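Long-range contacts in putative esterase (Bacteroides intestinalis DSM 17393, PDB 5VOL), which probably cleaves ferulate esters from arabinoxylan as a calcium-binding member of carbohydrate esterase family 1: residues Tyr100-Pro104 with Ile185-Ser189; Tyr108-Tyr113 with Tyr148-His152. One frame throughout, in Å; residues are numbered along the deposited sequence.

Interaction 1 of 2, residues Tyr100-Pro104 with Ile185-Ser189; sequences YFDMP and ILTRS. With IPA (isopropyl alcohol), chain R.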
ATOM      1  N   TYR C 100      13.297   1.556 -30.382  1.00 22.88           N
ATOM      2  CA  TYR C 100      13.316   2.995 -30.096  1.00 21.26           C
ATOM      3  C   TYR C 100      14.587   3.693 -30.567  1.00 22.17           C
ATOM      4  O   TYR C 100      14.633   4.916 -30.619  1.00 22.63           O
ATOM      5  CB  TYR C 100      13.111   3.237 -28.571  1.00 19.25           C
ATOM      6  CG  TYR C 100      11.717   2.834 -28.152  1.00 19.85           C
ATOM      7  CD1 TYR C 100      10.634   3.633 -28.476  1.00 19.22           C
ATOM      8  CD2 TYR C 100      11.478   1.623 -27.509  1.00 17.87           C
ATOM      9  CE1 TYR C 100       9.347   3.256 -28.153  1.00 17.01           C
ATOM     10  CE2 TYR C 100      10.191   1.237 -27.174  1.00 16.87           C
ATOM     11  CZ  TYR C 100       9.129   2.069 -27.500  1.00 19.10           C
ATOM     12  OH  TYR C 100       7.830   1.726 -27.198  1.00 20.04           O
ATOM     13  N   PHE C 101      15.619   2.928 -30.916  1.00 25.37           N
ATOM     14  CA  PHE C 101      16.884   3.549 -31.303  1.00 22.29           C
ATOM     15  C   PHE C 101      17.027   3.549 -32.831  1.00 26.19           C
ATOM     16  O   PHE C 101      16.299   2.842 -33.525  1.00 23.52           O
ATOM     17  CB  PHE C 101      18.060   2.818 -30.655  1.00 23.06           C
ATOM     18  CG  PHE C 101      17.845   2.498 -29.186  1.00 25.16           C
ATOM     19  CD1 PHE C 101      17.421   3.476 -28.306  1.00 25.48           C
ATOM     20  CD2 PHE C 101      18.067   1.218 -28.699  1.00 25.64           C
ATOM     21  CE1 PHE C 101      17.219   3.193 -26.951  1.00 25.57           C
ATOM     22  CE2 PHE C 101      17.873   0.918 -27.346  1.00 28.30           C
ATOM     23  CZ  PHE C 101      17.451   1.913 -26.469  1.00 23.52           C
ATOM     24  N   ASP C 102      17.963   4.340 -33.343  1.00 26.72           N
ATOM     25  CA  ASP C 102      18.234   4.360 -34.781  1.00 27.75           C
ATOM     26  C   ASP C 102      18.828   3.041 -35.243  1.00 26.83           C
ATOM     27  O   ASP C 102      19.880   2.604 -34.760  1.00 28.72           O
ATOM     28  CB  ASP C 102      19.158   5.525 -35.127  1.00 26.68           C
ATOM     29  CG  ASP C 102      18.398   6.790 -35.384  1.00 27.66           C
ATOM     30  OD1 ASP C 102      17.157   6.783 -35.207  1.00 26.80           O
ATOM     31  OD2 ASP C 102      19.023   7.798 -35.782  1.00 34.56           O
ATOM     32  N   MET C 103      18.119   2.402 -36.166  1.00 24.49           N
ATOM     33  CA  MET C 103      18.549   1.145 -36.758  1.00 26.03           C
ATOM     34  C   MET C 103      18.663   1.290 -38.285  1.00 26.85           C
ATOM     35  O   MET C 103      18.071   2.194 -38.874  1.00 26.18           O
ATOM     36  CB  MET C 103      17.571   0.028 -36.387  1.00 21.44           C
ATOM     37  CG  MET C 103      17.464  -0.211 -34.862  1.00 24.47           C
ATOM     38  SD  MET C 103      16.107  -1.295 -34.385  1.00 26.76           S
ATOM     39  CE  MET C 103      14.709  -0.288 -34.867  1.00 24.94           C
ATOM     40  N   PRO C 104      19.426   0.398 -38.931  1.00 33.22           N
ATOM     41  CA  PRO C 104      19.568   0.460 -40.404  1.00 29.71           C
ATOM     42  C   PRO C 104      18.224   0.310 -41.116  1.00 22.76           C
ATOM     43  O   PRO C 104      17.589  -0.738 -40.997  1.00 29.41           O
ATOM     44  CB  PRO C 104      20.495  -0.719 -40.716  1.00 29.23           C
ATOM     45  CG  PRO C 104      20.406  -1.612 -39.544  1.00 31.75           C
ATOM     46  CD  PRO C 104      20.206  -0.704 -38.352  1.00 25.52           C
ATOM     47  N   ILE C 185      17.815  -7.259 -36.013  1.00 22.48           N
ATOM     48  CA  ILE C 185      18.319  -5.902 -36.044  1.00 23.57           C
ATOM     49  C   ILE C 185      18.050  -5.230 -34.678  1.00 28.15           C
ATOM     50  O   ILE C 185      18.915  -4.548 -34.120  1.00 23.98           O
ATOM     51  CB  ILE C 185      17.677  -5.104 -37.192  1.00 23.65           C
ATOM     52  CG1 ILE C 185      18.077  -5.733 -38.550  1.00 30.80           C
ATOM     53  CG2 ILE C 185      18.109  -3.671 -37.140  1.00 23.81           C
ATOM     54  CD1 ILE C 185      17.425  -5.101 -39.778  1.00 26.40           C
ATOM     55  N   LEU C 186      16.849  -5.438 -34.151  1.00 26.06           N
ATOM     56  CA  LEU C 186      16.499  -4.912 -32.826  1.00 24.52           C
ATOM     57  C   LEU C 186      17.449  -5.467 -31.778  1.00 26.28           C
ATOM     58  O   LEU C 186      17.959  -4.731 -30.932  1.00 27.57           O
ATOM     59  CB  LEU C 186      15.053  -5.253 -32.469  1.00 20.99           C
ATOM     60  CG  LEU C 186      14.666  -5.005 -31.001  1.00 26.46           C
ATOM     61  CD1 LEU C 186      14.887  -3.536 -30.645  1.00 23.77           C
ATOM     62  CD2 LEU C 186      13.233  -5.440 -30.725  1.00 22.56           C
ATOM     63  N   THR C 187      17.698  -6.768 -31.853  1.00 27.52           N
ATOM     64  CA  THR C 187      18.545  -7.442 -30.877  1.00 28.53           C
ATOM     65  C   THR C 187      19.927  -6.805 -30.841  1.00 28.78           C
ATOM     66  O   THR C 187      20.420  -6.446 -29.765  1.00 29.82           O
ATOM     67  CB  THR C 187      18.635  -8.938 -31.176  1.00 26.80           C
ATOM     68  OG1 THR C 187      17.334  -9.505 -31.022  1.00 29.41           O
ATOM     69  CG2 THR C 187      19.580  -9.635 -30.209  1.00 28.99           C
ATOM     70  N   ARG C 188      20.535  -6.613 -32.008  1.00 29.75           N
ATOM     71  CA  ARG C 188      21.839  -5.953 -32.076  1.00 29.37           C
ATOM     72  C   ARG C 188      21.793  -4.540 -31.512  1.00 28.19           C
ATOM     73  O   ARG C 188      22.716  -4.122 -30.821  1.00 31.10           O
ATOM     74  CB  ARG C 188      22.363  -5.902 -33.520  1.00 28.58           C
ATOM     75  CG  ARG C 188      22.662  -7.273 -34.121  1.00 32.63           C
ATOM     76  CD  ARG C 188      23.561  -7.145 -35.365  1.00 40.07           C
ATOM     77  NE  ARG C 188      22.990  -6.314 -36.430  1.00 39.26           N
ATOM     78  CZ  ARG C 188      22.197  -6.771 -37.400  1.00 39.51           C
ATOM     79  NH1 ARG C 188      21.847  -8.055 -37.439  1.00 31.13           N
ATOM     80  NH2 ARG C 188      21.743  -5.939 -38.329  1.00 43.34           N
ATOM     81  N   SER C 189      20.728  -3.808 -31.829  1.00 25.56           N
ATOM     82  CA  SER C 189      20.556  -2.428 -31.369  1.00 30.15           C
ATOM     83  C   SER C 189      20.494  -2.339 -29.835  1.00 28.14           C
ATOM     84  O   SER C 189      21.040  -1.418 -29.232  1.00 27.61           O
ATOM     85  CB  SER C 189      19.285  -1.820 -31.975  1.00 28.30           C
ATOM     86  OG  SER C 189      19.116  -0.462 -31.590  1.00 26.42           O
TER
HETATM   87  C1  IPA R 302      14.335  -9.918 -26.334  1.00 52.85           C
HETATM   88  C2  IPA R 302      14.710  -9.577 -27.782  1.00 51.12           C
HETATM   89  C3  IPA R 302      15.169  -8.130 -27.947  1.00 41.95           C
HETATM   90  O2  IPA R 302      15.774 -10.403 -28.202  1.00 55.22           O
HETATM   91  O   HOH W   1      16.155  -0.176 -31.261  1.00 22.68           O
HETATM   92  O   HOH W   2      20.965   0.913 -32.770  1.00 35.90           O
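With chi1 at -178°, Ser189 swings its hydroxyl away from its own N and out to Phe101 and Met103. Met103 holds CG anti to its carbonyl carbon (chi1 -61°) and then runs extended through chi2 at 169°, carrying the sulfur over the helix backbone until SD is 4.0 Å from Leu186 CA. The hydroxyl meets Phe101 at the ring edge, in its plane, with Ser189 OG 3.5 Å from Phe101 CD2. A small polar residue suits this place, because the same oxygen grips two waters that carry the polar link across the contact. One bridges it to the backbone N of Phe101, accepting that N-H; the other lies 2.6 Å from Ser189 OG and donates to Asp102 O at 2.8 Å. Farther along, the apolar side takes over. Ile185 offers its CG2 branch, which packs 3.8 Å from Met103 CB and equally close to Pro104 CD, the proline and isoleucine side chains running antiparallel, one alongside the other. The long, flexible methionine fills the space between this methyl and the serine, so an alanine in its place would probably open a gap beside Leu186 and Ser189 while keeping only the CB contact to Ile185. Asp102 points the other way and bonds through OD2 to Thr110. The contact lies away from the calcium sites and lays the short, weakly bonded strand 102-103 against helix 182-192, with helices 108-123 and 140-151 touching Phe101 and Leu186 also resting on Met140 of the latter helix.

Interaction 2 of 2, residues Tyr108-Tyr113 with Tyr148-His152; sequences YETFFY and YGQRH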
ATOM      1  N   TYR C 108      14.337   5.398 -35.833  1.00 24.88           N
ATOM      2  CA  TYR C 108      13.199   5.766 -34.996  1.00 23.96           C
ATOM      3  C   TYR C 108      13.556   6.898 -34.045  1.00 20.54           C
ATOM      4  O   TYR C 108      12.747   7.791 -33.800  1.00 24.83           O
ATOM      5  CB  TYR C 108      12.676   4.551 -34.213  1.00 26.17           C
ATOM      6  CG  TYR C 108      11.308   4.794 -33.613  1.00 22.66           C
ATOM      7  CD1 TYR C 108      10.154   4.525 -34.333  1.00 20.56           C
ATOM      8  CD2 TYR C 108      11.174   5.332 -32.334  1.00 21.38           C
ATOM      9  CE1 TYR C 108       8.902   4.754 -33.789  1.00 22.86           C
ATOM     10  CE2 TYR C 108       9.927   5.571 -31.785  1.00 21.00           C
ATOM     11  CZ  TYR C 108       8.797   5.280 -32.513  1.00 23.19           C
ATOM     12  OH  TYR C 108       7.554   5.515 -31.970  1.00 23.02           O
ATOM     13  N   GLU C 109      14.768   6.885 -33.517  1.00 21.49           N
ATOM     14  CA  GLU C 109      15.154   7.920 -32.569  1.00 22.16           C
ATOM     15  C   GLU C 109      15.190   9.284 -33.264  1.00 28.53           C
ATOM     16  O   GLU C 109      14.767  10.311 -32.704  1.00 24.48           O
ATOM     17  CB  GLU C 109      16.508   7.592 -31.938  1.00 26.98           C
ATOM     18  CG  GLU C 109      16.903   8.501 -30.764  1.00 24.94           C
ATOM     19  CD  GLU C 109      18.049   7.931 -29.949  1.00 26.73           C
ATOM     20  OE1 GLU C 109      18.130   6.693 -29.844  1.00 26.42           O
ATOM     21  OE2 GLU C 109      18.876   8.711 -29.417  1.00 28.06           O
ATOM     22  N   THR C 110      15.681   9.299 -34.501  1.00 24.67           N
ATOM     23  CA  THR C 110      15.735  10.543 -35.248  1.00 23.29           C
ATOM     24  C   THR C 110      14.314  11.030 -35.501  1.00 22.17           C
ATOM     25  O   THR C 110      14.038  12.226 -35.424  1.00 23.37           O
ATOM     26  CB  THR C 110      16.498  10.373 -36.602  1.00 25.78           C
ATOM     27  OG1 THR C 110      17.863  10.038 -36.334  1.00 25.42           O
ATOM     28  CG2 THR C 110      16.443  11.652 -37.406  1.00 23.82           C
ATOM     29  N   PHE C 111      13.408  10.093 -35.781  1.00 21.90           N
ATOM     30  CA  PHE C 111      11.993  10.432 -35.912  1.00 23.80           C
ATOM     31  C   PHE C 111      11.466  11.020 -34.592  1.00 26.52           C
ATOM     32  O   PHE C 111      10.745  12.019 -34.581  1.00 25.59           O
ATOM     33  CB  PHE C 111      11.167   9.201 -36.302  1.00 22.31           C
ATOM     34  CG  PHE C 111       9.741   9.237 -35.792  1.00 25.21           C
ATOM     35  CD1 PHE C 111       8.810  10.093 -36.355  1.00 25.75           C
ATOM     36  CD2 PHE C 111       9.346   8.420 -34.742  1.00 22.79           C
ATOM     37  CE1 PHE C 111       7.510  10.132 -35.889  1.00 26.88           C
ATOM     38  CE2 PHE C 111       8.050   8.434 -34.280  1.00 23.43           C
ATOM     39  CZ  PHE C 111       7.127   9.299 -34.838  1.00 28.69           C
ATOM     40  N   PHE C 112      11.820  10.377 -33.485  1.00 26.40           N
ATOM     41  CA  PHE C 112      11.305  10.786 -32.172  1.00 25.98           C
ATOM     42  C   PHE C 112      11.698  12.233 -31.854  1.00 22.06           C
ATOM     43  O   PHE C 112      10.853  13.064 -31.526  1.00 26.79           O
ATOM     44  CB  PHE C 112      11.818   9.847 -31.077  1.00 25.22           C
ATOM     45  CG  PHE C 112      11.251  10.153 -29.716  1.00 27.08           C
ATOM     46  CD1 PHE C 112      11.866  11.081 -28.890  1.00 25.46           C
ATOM     47  CD2 PHE C 112      10.089   9.532 -29.283  1.00 26.44           C
ATOM     48  CE1 PHE C 112      11.339  11.378 -27.623  1.00 28.23           C
ATOM     49  CE2 PHE C 112       9.545   9.820 -28.026  1.00 29.40           C
ATOM     50  CZ  PHE C 112      10.171  10.746 -27.198  1.00 28.29           C
ATOM     51  N   TYR C 113      12.984  12.531 -31.973  1.00 27.24           N
ATOM     52  CA  TYR C 113      13.518  13.838 -31.574  1.00 27.82           C
ATOM     53  C   TYR C 113      13.398  14.970 -32.586  1.00 33.19           C
ATOM     54  O   TYR C 113      13.371  16.137 -32.180  1.00 28.10           O
ATOM     55  CB  TYR C 113      14.986  13.697 -31.188  1.00 26.58           C
ATOM     56  CG  TYR C 113      15.091  12.997 -29.875  1.00 27.27           C
ATOM     57  CD1 TYR C 113      14.805  13.670 -28.687  1.00 29.49           C
ATOM     58  CD2 TYR C 113      15.406  11.653 -29.815  1.00 26.52           C
ATOM     59  CE1 TYR C 113      14.861  13.016 -27.465  1.00 25.41           C
ATOM     60  CE2 TYR C 113      15.462  10.993 -28.604  1.00 28.86           C
ATOM     61  CZ  TYR C 113      15.189  11.681 -27.435  1.00 26.81           C
ATOM     62  OH  TYR C 113      15.248  11.014 -26.238  1.00 26.48           O
ATOM     63  N   TYR C 148      17.335   6.687 -23.603  1.00 21.20           N
ATOM     64  CA  TYR C 148      17.032   8.061 -23.998  1.00 18.65           C
ATOM     65  C   TYR C 148      17.463   9.031 -22.899  1.00 26.97           C
ATOM     66  O   TYR C 148      18.031  10.105 -23.165  1.00 23.42           O
ATOM     67  CB  TYR C 148      15.539   8.257 -24.270  1.00 21.15           C
ATOM     68  CG  TYR C 148      15.028   7.878 -25.649  1.00 24.24           C
ATOM     69  CD1 TYR C 148      15.796   7.138 -26.539  1.00 22.25           C
ATOM     70  CD2 TYR C 148      13.755   8.275 -26.053  1.00 23.16           C
ATOM     71  CE1 TYR C 148      15.290   6.797 -27.823  1.00 23.34           C
ATOM     72  CE2 TYR C 148      13.249   7.946 -27.306  1.00 24.61           C
ATOM     73  CZ  TYR C 148      14.014   7.216 -28.189  1.00 23.61           C
ATOM     74  OH  TYR C 148      13.464   6.902 -29.420  1.00 21.39           O
ATOM     75  N   GLY C 149      17.164   8.660 -21.657  1.00 24.51           N
ATOM     76  CA  GLY C 149      17.514   9.505 -20.528  1.00 23.59           C
ATOM     77  C   GLY C 149      19.020   9.568 -20.366  1.00 23.46           C
ATOM     78  O   GLY C 149      19.572  10.593 -19.976  1.00 26.73           O
ATOM     79  N   GLN C 150      19.687   8.467 -20.689  1.00 23.84           N
ATOM     80  CA  GLN C 150      21.132   8.383 -20.579  1.00 23.29           C
ATOM     81  C   GLN C 150      21.829   9.252 -21.642  1.00 29.47           C
ATOM     82  O   GLN C 150      22.784   9.977 -21.341  1.00 28.26           O
ATOM     83  CB  GLN C 150      21.575   6.925 -20.701  1.00 27.65           C
ATOM     84  CG  GLN C 150      21.273   6.054 -19.472  1.00 24.99           C
ATOM     85  CD  GLN C 150      21.702   4.608 -19.672  1.00 26.70           C
ATOM     86  OE1 GLN C 150      21.626   4.085 -20.785  1.00 25.27           O
ATOM     87  NE2 GLN C 150      22.167   3.960 -18.599  1.00 23.93           N
ATOM     88  N   ARG C 151      21.350   9.190 -22.881  1.00 24.25           N
ATOM     89  CA  ARG C 151      22.026   9.895 -23.971  1.00 26.72           C
ATOM     90  C   ARG C 151      21.402  11.269 -24.245  1.00 30.18           C
ATOM     91  O   ARG C 151      21.980  12.083 -24.962  1.00 30.47           O
ATOM     92  CB  ARG C 151      22.037   9.026 -25.249  1.00 25.89           C
ATOM     93  CG  ARG C 151      23.076   7.896 -25.209  1.00 28.43           C
ATOM     94  CD  ARG C 151      23.163   7.053 -26.503  1.00 24.44           C
ATOM     95  NE  ARG C 151      21.940   6.298 -26.746  1.00 26.38           N
ATOM     96  CZ  ARG C 151      20.974   6.703 -27.563  1.00 27.84           C
ATOM     97  NH1 ARG C 151      21.112   7.836 -28.234  1.00 25.13           N
ATOM     98  NH2 ARG C 151      19.878   5.964 -27.723  1.00 28.66           N
ATOM     99  N   HIS C 152      20.239  11.543 -23.658  1.00 25.41           N
ATOM    100  CA  HIS C 152      19.599  12.846 -23.823  1.00 25.52           C
ATOM    101  C   HIS C 152      19.223  13.479 -22.487  1.00 26.86           C
ATOM    102  O   HIS C 152      18.107  13.981 -22.320  1.00 27.09           O
ATOM    103  CB  HIS C 152      18.358  12.731 -24.695  1.00 26.17           C
ATOM    104  CG  HIS C 152      18.647  12.240 -26.079  1.00 28.99           C
ATOM    105  ND1 HIS C 152      19.036  13.081 -27.100  1.00 26.73           N
ATOM    106  CD2 HIS C 152      18.619  10.994 -26.608  1.00 28.51           C
ATOM    107  CE1 HIS C 152      19.227  12.375 -28.200  1.00 30.31           C
ATOM    108  NE2 HIS C 152      18.981  11.107 -27.934  1.00 29.62           N
TER
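The Tyr113 ring is sandwiched: His152 stacks on one face, offset toward the rim, Phe112 CD1 sits over the centre of the other, and Glu109 CG lies in plane at its edge. The Tyr113 and His152 rings stack with centroids 4.1 Å apart and planes only 23° from parallel. Tyr148 takes the edge of Tyr113 on one of its own faces, in a tilted edge-to-face pair, and points its own edge at Phe112, where Tyr148 CE2 lies 3.8 Å from Phe112 CD1, over the centre of the ring. Phe112 reaches it with CG anti to its backbone N, chi1 -176°. Four rings thus form an aromatic cluster joining helix 108-123 to the end of helix 140-151, two helices of the alpha/beta-hydrolase fold that precede and follow the central strand 133-138. Aromatic residues suit such a junction because rigid plates can fill it from several directions. Its one polar cost is Tyr113 OH, buried 3.1 Å from Tyr148 CD2 with no hydrogen-bonding partner in the model; Tyr148 OH, by contrast, bonds to Tyr100 O. Beside the rings Glu109 reaches across as an extended chain to a carboxylate held by three bonds. Arg151 holds Glu109 with both terminal nitrogens, NH2 2.8 Å from Glu109 OE1 and NH1 2.7 Å from Glu109 OE2, the two flat groups nearly coplanar, so the salt bridge fixes the rotation of the carboxylate. Glu109 OE2 gives its syn lone pair to the arginine and is met on its anti side, tilted from the carboxylate plane, by His152 NE2 at 2.8 Å, a bond in the imidazole plane with an angle of 163° at the hydrogen. That bond also orients the imidazole whose face packs on Tyr113, while Asn147 takes a second bond from Arg151 NH2.

Overall arrangement
From the N terminus, the chain meets interaction 1 first at residues 100-104, and a few residues later enters helix 108-123, whose first turns begin interaction 2. After strand 133-138, the last turn of helix 140-151 and the residue following it (148-152) close the shorter loop, with 34 residues between its two segments. The longer one closes only at residues 185-189 of helix 182-192, so interaction 2 lies wholly within interaction 1 and the two do not cross. Their centres are about 12 Å apart, and Phe101 joins them directly by touching Glu109 and Arg151. Interaction 1 ties the hairpin to helix 182-192, interaction 2 ties helix 108-123 to helix 140-151.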